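Long-range contact in putative prolyl-tRNA synthetase (Leishmania major, PDB 5XIL), which probably attaches L-proline to tRNA(Pro) at the expense of ATP, as a class II aminoacyl-tRNA synthetase whose catalytic core, anticodon-binding and C-terminal domains make up this chain: residues 112-126 and 237-249. Sequence-based numbering, arbitrary orientation. Where two conformers were deposited one is given.
Sequences ETVMYPYYAKWIRSH and FGKMFDIRFQDPE
Y116, F237 and F241 form the aromatic cluster of a helix-helix contact in the class II synthetase core, where the 112-122 and 237-241 parts of two helices cross at 82°. The Y116 ring presents its edge to two faces: it makes a T-shaped pair with F237, CE2 lying 3.7 Å from CG of F237, and a second with F241. Its CB also sits over the F241 face in a CH-pi contact, 3.8 Å from the ring centroid. With CG anti to the carbonyl carbon (chi1 -68°), the ring of Y116 turns its CD2 edge toward the faces of both phenylalanines, and its hydroxyl is held by H162 of strand 156-165. P117 CD meets F241 obliquely.

A Schellman motif at D242 ends helix 236-241 and turns the chain alongside the 112-126 segment. A120 CB fits against this turn, 3.5 Å from F241 O, while I243 spreads its branches: CG1 lies against A120, CD1 against Y119 CB, and CG2 meets I123 CD1 at 3.6 Å.

From the last turn of helix 111-122 onward the two backbones run side by side without a direct hydrogen bond, and three waters lie between them. Water 1 accepts from R244 N and lies 2.9 Å from A120 O, water 2 joins R124 O to Q246 N, and water 3 links H126 N to Q246 O. Strand 245-247 pairs antiparallel with strand 253-265. At the far end F245 CD2 touches H126 CB, and P248 CB stands over the centre of the imidazole of H126, 3.7 Å from its centroid and 10° off the ring normal.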
loop_
_atom_site.group_PDB
_atom_site.type_symbol
_atom_site.label_atom_id
_atom_site.label_comp_id
_atom_site.label_asym_id
_atom_site.label_seq_id
_atom_site.Cartn_x
_atom_site.Cartn_y
_atom_site.Cartn_z
ATOM N N GLU A 112 -12.259 5.419 17.117
ATOM C CA GLU A 112 -13.475 6.270 17.189
ATOM C C GLU A 112 -13.272 7.477 18.078
ATOM O O GLU A 112 -13.777 8.565 17.816
ATOM C CB GLU A 112 -14.660 5.526 17.774
ATOM C CG GLU A 112 -15.110 4.336 16.949
ATOM C CD GLU A 112 -14.249 3.090 17.139
ATOM O OE1 GLU A 112 -13.306 3.114 17.957
ATOM O OE2 GLU A 112 -14.518 2.087 16.455
ATOM N N THR A 113 -12.537 7.274 19.163
ATOM C CA THR A 113 -12.294 8.360 20.088
ATOM C C THR A 113 -11.368 9.398 19.472
ATOM O O THR A 113 -11.448 10.576 19.781
ATOM C CB THR A 113 -11.766 7.862 21.445
ATOM O OG1 THR A 113 -11.865 8.934 22.376
ATOM C CG2 THR A 113 -10.334 7.416 21.363
ATOM N N VAL A 114 -10.516 8.986 18.557
ATOM C CA VAL A 114 -9.642 9.928 17.913
ATOM C C VAL A 114 -10.284 10.589 16.678
ATOM O O VAL A 114 -10.093 11.778 16.377
ATOM C CB VAL A 114 -8.345 9.198 17.482
ATOM C CG1 VAL A 114 -7.470 10.134 16.700
ATOM C CG2 VAL A 114 -7.607 8.649 18.703
ATOM N N MET A 115 -11.020 9.789 15.923
ATOM C CA MET A 115 -11.559 10.231 14.644
ATOM C C MET A 115 -12.895 11.001 14.731
ATOM O O MET A 115 -13.109 11.937 13.992
ATOM C CB MET A 115 -11.769 8.982 13.767
ATOM C CG MET A 115 -10.439 8.314 13.293
ATOM S SD MET A 115 -10.744 6.785 12.347
ATOM C CE MET A 115 -11.491 7.452 10.843
ATOM N N TYR A 116 -13.798 10.549 15.567
ATOM C CA TYR A 116 -15.147 11.047 15.507
ATOM C C TYR A 116 -15.296 12.514 15.967
ATOM O O TYR A 116 -16.180 13.230 15.456
ATOM C CB TYR A 116 -16.099 10.084 16.193
ATOM C CG TYR A 116 -16.265 8.739 15.451
ATOM C CD1 TYR A 116 -15.616 8.474 14.213
ATOM C CD2 TYR A 116 -17.013 7.698 16.009
ATOM C CE1 TYR A 116 -15.767 7.235 13.570
ATOM C CE2 TYR A 116 -17.207 6.477 15.336
ATOM C CZ TYR A 116 -16.577 6.219 14.133
ATOM O OH TYR A 116 -16.732 4.967 13.465
ATOM N N PRO A 117 -14.365 12.992 16.793
ATOM C CA PRO A 117 -14.358 14.460 17.021
ATOM C C PRO A 117 -14.063 15.205 15.739
ATOM O O PRO A 117 -14.618 16.284 15.517
ATOM C CB PRO A 117 -13.231 14.654 18.058
ATOM C CG PRO A 117 -13.208 13.360 18.827
ATOM C CD PRO A 117 -13.571 12.275 17.814
ATOM N N TYR A 118 -13.154 14.689 14.892
ATOM C CA TYR A 118 -12.915 15.331 13.638
ATOM C C TYR A 118 -14.093 15.246 12.705
ATOM O O TYR A 118 -14.345 16.211 11.954
ATOM C CB TYR A 118 -11.551 14.886 12.986
ATOM C CG TYR A 118 -10.420 15.459 13.784
ATOM C CD1 TYR A 118 -9.986 14.847 14.946
ATOM C CD2 TYR A 118 -9.866 16.691 13.439
ATOM C CE1 TYR A 118 -9.010 15.423 15.775
ATOM C CE2 TYR A 118 -8.860 17.272 14.227
ATOM C CZ TYR A 118 -8.433 16.631 15.412
ATOM O OH TYR A 118 -7.419 17.197 16.224
ATOM N N TYR A 119 -14.804 14.119 12.702
ATOM C CA TYR A 119 -15.991 13.985 11.900
ATOM C C TYR A 119 -16.975 15.118 12.289
ATOM O O TYR A 119 -17.626 15.715 11.452
ATOM C CB TYR A 119 -16.647 12.605 12.101
ATOM C CG TYR A 119 -16.023 11.517 11.223
ATOM C CD1 TYR A 119 -14.636 11.480 11.015
ATOM C CD2 TYR A 119 -16.800 10.543 10.592
ATOM C CE1 TYR A 119 -14.051 10.472 10.221
ATOM C CE2 TYR A 119 -16.212 9.520 9.792
ATOM C CZ TYR A 119 -14.846 9.527 9.614
ATOM O OH TYR A 119 -14.186 8.615 8.824
ATOM N N ALA A 120 -17.111 15.348 13.578
ATOM C CA ALA A 120 -17.997 16.428 14.075
ATOM C C ALA A 120 -17.543 17.768 13.499
ATOM O O ALA A 120 -18.351 18.515 13.009
ATOM C CB ALA A 120 -18.018 16.449 15.616
ATOM N N LYS A 121 -16.239 18.010 13.491
ATOM C CA LYS A 121 -15.667 19.232 12.981
ATOM C C LYS A 121 -15.851 19.389 11.460
ATOM O O LYS A 121 -16.312 20.418 10.970
ATOM C CB LYS A 121 -14.199 19.293 13.412
ATOM C CG LYS A 121 -13.568 20.596 13.041
ATOM C CD LYS A 121 -12.070 20.603 13.146
ATOM C CE LYS A 121 -11.506 21.837 12.415
ATOM N NZ LYS A 121 -10.505 22.516 13.286
ATOM N N TRP A 122 -15.600 18.325 10.713
ATOM C CA TRP A 122 -15.662 18.374 9.285
ATOM C C TRP A 122 -17.057 18.391 8.787
ATOM O O TRP A 122 -17.294 18.848 7.708
ATOM C CB TRP A 122 -14.938 17.168 8.667
ATOM C CG TRP A 122 -13.466 17.162 8.964
ATOM C CD1 TRP A 122 -12.660 18.246 9.065
ATOM C CD2 TRP A 122 -12.604 15.996 9.102
ATOM N NE1 TRP A 122 -11.357 17.845 9.321
ATOM C CE2 TRP A 122 -11.298 16.471 9.319
ATOM C CE3 TRP A 122 -12.831 14.599 9.103
ATOM C CZ2 TRP A 122 -10.187 15.598 9.496
ATOM C CZ3 TRP A 122 -11.735 13.737 9.299
ATOM C CH2 TRP A 122 -10.444 14.222 9.504
ATOM N N ILE A 123 -18.017 17.890 9.548
ATOM C CA ILE A 123 -19.371 17.879 9.008
ATOM C C ILE A 123 -20.068 19.161 9.511
ATOM O O ILE A 123 -20.639 19.185 10.592
ATOM C CB ILE A 123 -20.139 16.633 9.383
ATOM C CG1 ILE A 123 -19.551 15.393 8.724
ATOM C CG2 ILE A 123 -21.618 16.722 9.053
ATOM C CD1 ILE A 123 -19.866 14.089 9.465
ATOM N N ARG A 124 -20.025 20.189 8.672
ATOM C CA ARG A 124 -20.548 21.519 9.003
ATOM C C ARG A 124 -21.930 21.677 8.497
ATOM O O ARG A 124 -22.663 22.469 9.039
ATOM C CB ARG A 124 -19.656 22.629 8.415
ATOM C CG ARG A 124 -18.261 22.661 9.032
ATOM C CD ARG A 124 -17.226 23.246 8.073
ATOM N NE ARG A 124 -17.211 22.528 6.794
ATOM C CZ ARG A 124 -16.563 22.913 5.690
ATOM N NH1 ARG A 124 -15.822 24.029 5.681
ATOM N NH2 ARG A 124 -16.646 22.175 4.583
ATOM N N SER A 125 -22.304 20.913 7.469
ATOM C CA SER A 125 -23.637 20.955 6.896
ATOM C C SER A 125 -23.825 19.702 6.051
ATOM O O SER A 125 -22.869 18.921 5.873
ATOM C CB SER A 125 -23.776 22.210 6.016
ATOM O OG SER A 125 -23.158 22.018 4.733
ATOM N N HIS A 126 -25.001 19.520 5.510
ATOM C CA HIS A 126 -25.266 18.379 4.709
ATOM C C HIS A 126 -24.329 18.284 3.509
ATOM O O HIS A 126 -24.099 17.227 3.019
ATOM C CB HIS A 126 -26.679 18.418 4.191
ATOM C CG HIS A 126 -26.855 19.374 3.057
ATOM N ND1 HIS A 126 -26.964 20.734 3.226
ATOM C CD2 HIS A 126 -26.906 19.165 1.729
ATOM C CE1 HIS A 126 -27.087 21.316 2.050
ATOM N NE2 HIS A 126 -27.052 20.386 1.125
ATOM N N PHE A 237 -23.146 6.871 17.404
ATOM C CA PHE A 237 -21.947 7.626 17.624
ATOM C C PHE A 237 -22.064 9.090 17.367
ATOM O O PHE A 237 -21.335 9.873 17.955
ATOM C CB PHE A 237 -20.793 7.074 16.808
ATOM C CG PHE A 237 -20.195 5.845 17.425
ATOM C CD1 PHE A 237 -19.362 5.949 18.533
ATOM C CD2 PHE A 237 -20.511 4.574 16.954
ATOM C CE1 PHE A 237 -18.798 4.819 19.117
ATOM C CE2 PHE A 237 -19.934 3.455 17.532
ATOM C CZ PHE A 237 -19.072 3.573 18.603
ATOM N N GLY A 238 -22.979 9.457 16.494
ATOM C CA GLY A 238 -23.211 10.865 16.222
ATOM C C GLY A 238 -23.758 11.521 17.463
ATOM O O GLY A 238 -23.406 12.618 17.774
ATOM N N LYS A 239 -24.604 10.810 18.187
ATOM C CA LYS A 239 -25.101 11.306 19.442
ATOM C C LYS A 239 -23.999 11.456 20.470
ATOM O O LYS A 239 -23.891 12.485 21.098
ATOM C CB LYS A 239 -26.165 10.374 19.959
ATOM C CG LYS A 239 -27.327 10.314 19.016
ATOM C CD LYS A 239 -28.266 9.222 19.477
ATOM C CE LYS A 239 -29.408 9.011 18.506
ATOM N NZ LYS A 239 -30.224 7.893 19.056
ATOM N N MET A 240 -23.141 10.463 20.611
ATOM C CA MET A 240 -22.011 10.588 21.542
ATOM C C MET A 240 -21.092 11.764 21.255
ATOM O O MET A 240 -20.628 12.387 22.193
ATOM C CB MET A 240 -21.122 9.327 21.538
ATOM C CG MET A 240 -21.592 8.065 22.278
ATOM S SD MET A 240 -20.322 6.735 22.162
ATOM C CE MET A 240 -18.896 7.548 22.853
ATOM N N PHE A 241 -20.798 12.038 19.971
ATOM C CA PHE A 241 -19.719 12.929 19.552
ATOM C C PHE A 241 -20.263 14.214 18.955
ATOM O O PHE A 241 -19.530 15.018 18.439
ATOM C CB PHE A 241 -18.799 12.225 18.540
ATOM C CG PHE A 241 -17.911 11.233 19.185
ATOM C CD1 PHE A 241 -16.722 11.647 19.758
ATOM C CD2 PHE A 241 -18.288 9.899 19.294
ATOM C CE1 PHE A 241 -15.878 10.726 20.409
ATOM C CE2 PHE A 241 -17.450 8.983 19.947
ATOM C CZ PHE A 241 -16.241 9.394 20.491
ATOM N N ASP A 242 -21.570 14.412 19.097
ATOM C CA ASP A 242 -22.176 15.652 18.648
ATOM C C ASP A 242 -21.879 15.931 17.156
ATOM O O ASP A 242 -21.463 17.052 16.814
ATOM C CB ASP A 242 -21.694 16.792 19.565
ATOM C CG ASP A 242 -22.226 16.636 21.003
ATOM O OD1 ASP A 242 -23.448 16.418 21.158
ATOM O OD2 ASP A 242 -21.435 16.725 21.955
ATOM N N ILE A 243 -22.058 14.902 16.336
ATOM C CA ILE A 243 -22.000 14.975 14.884
ATOM C C ILE A 243 -23.437 15.249 14.452
ATOM O O ILE A 243 -24.362 14.505 14.791
ATOM C CB ILE A 243 -21.483 13.685 14.270
ATOM C CG1 ILE A 243 -20.122 13.322 14.881
ATOM C CG2 ILE A 243 -21.299 13.852 12.732
ATOM C CD1 ILE A 243 -19.638 11.880 14.587
ATOM N N ARG A 244 -23.626 16.380 13.771
ATOM C CA ARG A 244 -24.948 16.875 13.456
ATOM C C ARG A 244 -24.879 17.777 12.249
ATOM O O ARG A 244 -23.856 18.347 11.992
ATOM C CB ARG A 244 -25.471 17.688 14.647
ATOM C CG ARG A 244 -24.368 18.631 15.192
ATOM C CD ARG A 244 -24.819 19.537 16.321
ATOM N NE ARG A 244 -25.837 20.453 15.800
ATOM C CZ ARG A 244 -26.420 21.434 16.480
ATOM N NH1 ARG A 244 -26.099 21.671 17.744
ATOM N NH2 ARG A 244 -27.321 22.185 15.872
ATOM N N PHE A 245 -25.991 17.903 11.538
ATOM C CA PHE A 245 -26.122 18.909 10.523
ATOM C C PHE A 245 -27.599 19.326 10.413
ATOM O O PHE A 245 -28.513 18.562 10.723
ATOM C CB PHE A 245 -25.592 18.364 9.177
ATOM C CG PHE A 245 -26.367 17.184 8.661
ATOM C CD1 PHE A 245 -26.174 15.905 9.205
ATOM C CD2 PHE A 245 -27.309 17.334 7.640
ATOM C CE1 PHE A 245 -26.924 14.838 8.750
ATOM C CE2 PHE A 245 -28.048 16.259 7.182
ATOM C CZ PHE A 245 -27.871 15.009 7.766
ATOM N N GLN A 246 -27.825 20.541 9.932
ATOM C CA GLN A 246 -29.212 20.998 9.708
ATOM C C GLN A 246 -29.814 20.296 8.523
ATOM O O GLN A 246 -29.145 20.080 7.481
ATOM C CB GLN A 246 -29.259 22.527 9.466
ATOM C CG GLN A 246 -28.840 23.369 10.675
ATOM C CD GLN A 246 -29.579 22.960 11.925
ATOM O OE1 GLN A 246 -29.091 22.136 12.688
ATOM N NE2 GLN A 246 -30.797 23.485 12.111
ATOM N N ASP A 247 -31.073 19.916 8.664
ATOM C CA ASP A 247 -31.774 19.280 7.606
ATOM C C ASP A 247 -31.864 20.279 6.439
ATOM O O ASP A 247 -32.357 21.368 6.641
ATOM C CB ASP A 247 -33.160 18.949 8.075
ATOM C CG ASP A 247 -34.004 18.350 7.003
ATOM O OD1 ASP A 247 -33.670 18.451 5.814
ATOM O OD2 ASP A 247 -35.005 17.770 7.386
ATOM N N PRO A 248 -31.312 19.949 5.263
ATOM C CA PRO A 248 -31.318 20.924 4.135
ATOM C C PRO A 248 -32.723 21.320 3.653
ATOM O O PRO A 248 -32.889 22.390 3.063
ATOM C CB PRO A 248 -30.594 20.173 3.027
ATOM C CG PRO A 248 -30.859 18.711 3.346
ATOM C CD PRO A 248 -30.724 18.662 4.860
ATOM N N GLU A 249 -33.722 20.479 3.935
ATOM C CA GLU A 249 -35.089 20.714 3.553
ATOM C C GLU A 249 -35.852 21.314 4.738
ATOM O O GLU A 249 -37.017 21.636 4.587
ATOM C CB GLU A 249 -35.700 19.385 3.022
ATOM C CG GLU A 249 -35.161 18.790 1.699
HETATM O O HOH W 1 -21.119 17.825 13.059
HETATM O O HOH W 2 -25.493 22.345 9.487
HETATM O O HOH W 3 -26.894 21.169 6.401
#